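Local atomic coordinates of tyrosinase (Aspergillus oryzae, PDB entry 3W6Q), a protein that probably oxidises phenols to o-quinones at a di-copper centre, as expected of a fungal tyrosinase, here with its C-terminal domain still present. Residues 561-566 / 605-610. Numbering follows the deposited sequence. Where two conformers were deposited one is given.
Sequences PTPRYV and RVADGK
With chi1 at 58°, Lys610 tucks its CG into the gap flanked by its own N and C atoms, while Arg564 swings CG to the side opposite its carbonyl carbon (chi1 -55°) and then runs extended as far as NE; the two long chains thus travel alongside each other. They share one face of the sheet because their residues are bridge partners in parallel register. In the conformer described, one of two for Arg564, NH1 lies 3.6 Å from Lys610 CD. The bend at the lysine's chi3 leaves NZ 4.3 Å from Arg564 NH1, an approach of like charges that a shared water probably eases: it accepts from Arg564 NH2 at 3.0 Å, in the guanidinium plane, and only weakly from Lys610 NZ. The CG2 methyl of Thr562 touches the lysine chain at CG and also rests on the carbonyl oxygen of Asp608.

On the backbone, two bonds bracket Arg564. Lys610 N donates to Pro563 O at 3.0 Å, and Tyr565 N donates to Lys610 O at 3.2 Å. The Tyr565 ring passes alongside the Gly609-Lys610 backbone, with CE2 3.5 Å from Lys610 C, and the side chain also touches Ile492 and Val582, on strands 488-494 and 580-588. Earlier in the second strand, Ala607 CB packs against Pro563 CD at 3.8 Å, and Asp608 is held by a salt bridge from its OD1 to Arg605 NH1. Val606 and Ala607 both pair with Leu584, a classic beta bulge in the strand. The Arg564-Lys610 bridge is a parallel pairing within a mixed sheet built largely from the C-terminal part of the chain, joining strand 563-568 to strand 604-611, whose other neighbour, 580-588, runs antiparallel.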
ATOM      1  N   PRO A 561     -31.036  15.980 -14.538  1.00 29.25           N
ATOM      2  CA  PRO A 561     -30.101  16.720 -13.676  1.00 30.95           C
ATOM      3  C   PRO A 561     -29.315  17.802 -14.417  1.00 32.78           C
ATOM      4  O   PRO A 561     -29.023  17.658 -15.604  1.00 32.05           O
ATOM      5  CB  PRO A 561     -29.143  15.628 -13.181  1.00 25.24           C
ATOM      6  CG  PRO A 561     -29.180  14.591 -14.261  1.00 26.83           C
ATOM      7  CD  PRO A 561     -30.595  14.598 -14.787  1.00 26.21           C
ATOM      8  N   THR A 562     -28.993  18.887 -13.719  1.00 26.85           N
ATOM      9  CA  THR A 562     -27.980  19.815 -14.200  1.00 30.46           C
ATOM     10  C   THR A 562     -26.633  19.242 -13.795  1.00 28.04           C
ATOM     11  O   THR A 562     -26.392  19.033 -12.607  1.00 32.11           O
ATOM     12  CB  THR A 562     -28.090  21.191 -13.527  1.00 33.77           C
ATOM     13  OG1 THR A 562     -29.352  21.786 -13.834  1.00 32.23           O
ATOM     14  CG2 THR A 562     -26.967  22.103 -14.012  1.00 35.53           C
ATOM     15  N   PRO A 563     -25.755  18.974 -14.774  1.00 27.71           N
ATOM     16  CA  PRO A 563     -24.414  18.486 -14.430  1.00 28.16           C
ATOM     17  C   PRO A 563     -23.650  19.566 -13.677  1.00 34.05           C
ATOM     18  O   PRO A 563     -23.586  20.706 -14.127  1.00 36.06           O
ATOM     19  CB  PRO A 563     -23.756  18.239 -15.794  1.00 22.32           C
ATOM     20  CG  PRO A 563     -24.901  18.159 -16.777  1.00 24.34           C
ATOM     21  CD  PRO A 563     -25.951  19.092 -16.229  1.00 24.54           C
ATOM     22  N   ARG A 564     -23.117  19.222 -12.514  1.00 22.37           N
ATOM     23  CA  ARG A 564     -22.310  20.167 -11.764  0.59 24.46           C
ATOM     24  C   ARG A 564     -20.869  19.686 -11.808  1.00 25.18           C
ATOM     25  O   ARG A 564     -20.607  18.489 -11.730  1.00 25.65           O
ATOM     26  CB  ARG A 564     -22.831  20.297 -10.332  0.59 24.57           C
ATOM     27  CG  ARG A 564     -24.309  20.672 -10.288  0.59 27.64           C
ATOM     28  CD  ARG A 564     -24.822  20.932  -8.886  0.59 32.01           C
ATOM     29  NE  ARG A 564     -26.266  21.159  -8.917  0.59 39.34           N
ATOM     30  CZ  ARG A 564     -26.838  22.335  -9.166  0.59 37.77           C
ATOM     31  NH1 ARG A 564     -26.087  23.408  -9.387  0.59 32.48           N
ATOM     32  NH2 ARG A 564     -28.161  22.438  -9.189  0.59 38.38           N
ATOM     33  N   TYR A 565     -19.938  20.621 -11.979  1.00 21.67           N
ATOM     34  CA  TYR A 565     -18.528  20.247 -12.069  1.00 20.27           C
ATOM     35  C   TYR A 565     -17.639  20.999 -11.094  1.00 20.45           C
ATOM     36  O   TYR A 565     -17.940  22.126 -10.691  1.00 21.68           O
ATOM     37  CB  TYR A 565     -17.989  20.390 -13.500  1.00 24.32           C
ATOM     38  CG  TYR A 565     -18.012  21.797 -14.043  1.00 23.48           C
ATOM     39  CD1 TYR A 565     -16.957  22.672 -13.802  1.00 30.70           C
ATOM     40  CD2 TYR A 565     -19.078  22.251 -14.810  1.00 23.83           C
ATOM     41  CE1 TYR A 565     -16.974  23.971 -14.297  1.00 31.57           C
ATOM     42  CE2 TYR A 565     -19.101  23.542 -15.309  1.00 27.47           C
ATOM     43  CZ  TYR A 565     -18.041  24.399 -15.048  1.00 32.68           C
ATOM     44  OH  TYR A 565     -18.051  25.692 -15.542  1.00 38.73           O
ATOM     45  N   VAL A 566     -16.551  20.350 -10.708  1.00 21.68           N
ATOM     46  CA  VAL A 566     -15.509  20.977  -9.915  1.00 23.58           C
ATOM     47  C   VAL A 566     -14.181  20.633 -10.577  1.00 20.24           C
ATOM     48  O   VAL A 566     -13.972  19.497 -11.001  1.00 17.88           O
ATOM     49  CB  VAL A 566     -15.519  20.477  -8.442  1.00 25.90           C
ATOM     50  CG1 VAL A 566     -14.383  21.119  -7.629  1.00 20.17           C
ATOM     51  CG2 VAL A 566     -16.851  20.762  -7.782  1.00 24.07           C
ATOM     52  N   ARG A 605     -28.989  17.855 -26.903  1.00 35.63           N
ATOM     53  CA  ARG A 605     -28.503  18.471 -25.663  1.00 33.57           C
ATOM     54  C   ARG A 605     -29.684  18.684 -24.727  1.00 31.05           C
ATOM     55  O   ARG A 605     -30.657  19.314 -25.108  1.00 31.91           O
ATOM     56  CB  ARG A 605     -27.824  19.814 -25.961  1.00 30.69           C
ATOM     57  CG  ARG A 605     -27.150  20.459 -24.739  1.00 34.19           C
ATOM     58  CD  ARG A 605     -26.664  21.880 -25.039  1.00 43.72           C
ATOM     59  NE  ARG A 605     -25.519  21.887 -25.949  1.00 55.85           N
ATOM     60  CZ  ARG A 605     -24.285  22.243 -25.601  1.00 62.57           C
ATOM     61  NH1 ARG A 605     -24.031  22.642 -24.360  1.00 63.49           N
ATOM     62  NH2 ARG A 605     -23.302  22.210 -26.495  1.00 63.12           N
ATOM     63  N   VAL A 606     -29.623  18.147 -23.514  1.00 29.41           N
ATOM     64  CA  VAL A 606     -30.765  18.275 -22.614  1.00 33.54           C
ATOM     65  C   VAL A 606     -30.471  19.066 -21.339  1.00 35.93           C
ATOM     66  O   VAL A 606     -31.393  19.445 -20.624  1.00 30.67           O
ATOM     67  CB  VAL A 606     -31.375  16.911 -22.247  1.00 31.43           C
ATOM     68  CG1 VAL A 606     -32.078  16.285 -23.473  1.00 32.46           C
ATOM     69  CG2 VAL A 606     -30.311  15.996 -21.655  1.00 28.16           C
ATOM     70  N   ALA A 607     -29.193  19.305 -21.054  1.00 29.15           N
ATOM     71  CA  ALA A 607     -28.822  20.154 -19.925  1.00 33.00           C
ATOM     72  C   ALA A 607     -27.411  20.696 -20.084  1.00 33.89           C
ATOM     73  O   ALA A 607     -26.546  20.044 -20.677  1.00 31.10           O
ATOM     74  CB  ALA A 607     -28.957  19.400 -18.597  1.00 32.35           C
ATOM     75  N   ASP A 608     -27.199  21.894 -19.551  1.00 28.18           N
ATOM     76  CA  ASP A 608     -25.895  22.539 -19.552  1.00 29.59           C
ATOM     77  C   ASP A 608     -25.320  22.524 -18.144  1.00 29.06           C
ATOM     78  O   ASP A 608     -26.048  22.697 -17.167  1.00 30.29           O
ATOM     79  CB  ASP A 608     -26.011  23.978 -20.054  1.00 38.49           C
ATOM     80  CG  ASP A 608     -26.379  24.050 -21.520  1.00 47.76           C
ATOM     81  OD1 ASP A 608     -25.527  23.689 -22.362  1.00 46.00           O
ATOM     82  OD2 ASP A 608     -27.516  24.462 -21.827  1.00 56.71           O
ATOM     83  N   GLY A 609     -24.015  22.303 -18.048  1.00 25.62           N
ATOM     84  CA  GLY A 609     -23.354  22.189 -16.766  1.00 30.99           C
ATOM     85  C   GLY A 609     -23.122  23.537 -16.118  1.00 31.75           C
ATOM     86  O   GLY A 609     -23.181  24.567 -16.780  1.00 30.63           O
ATOM     87  N   LYS A 610     -22.867  23.527 -14.815  1.00 26.89           N
ATOM     88  CA  LYS A 610     -22.480  24.741 -14.102  1.00 27.58           C
ATOM     89  C   LYS A 610     -21.544  24.367 -12.969  1.00 30.35           C
ATOM     90  O   LYS A 610     -21.668  23.290 -12.374  1.00 27.64           O
ATOM     91  CB  LYS A 610     -23.695  25.508 -13.580  1.00 34.12           C
ATOM     92  CG  LYS A 610     -24.596  24.729 -12.641  1.00 42.42           C
ATOM     93  CD  LYS A 610     -25.812  25.574 -12.198  1.00 48.55           C
ATOM     94  CE  LYS A 610     -25.417  26.727 -11.279  1.00 48.02           C
ATOM     95  NZ  LYS A 610     -26.601  27.463 -10.718  1.00 51.01           N
TER
HETATM   96  O   HOH W   1     -29.066  25.193  -9.732  1.00 44.15           O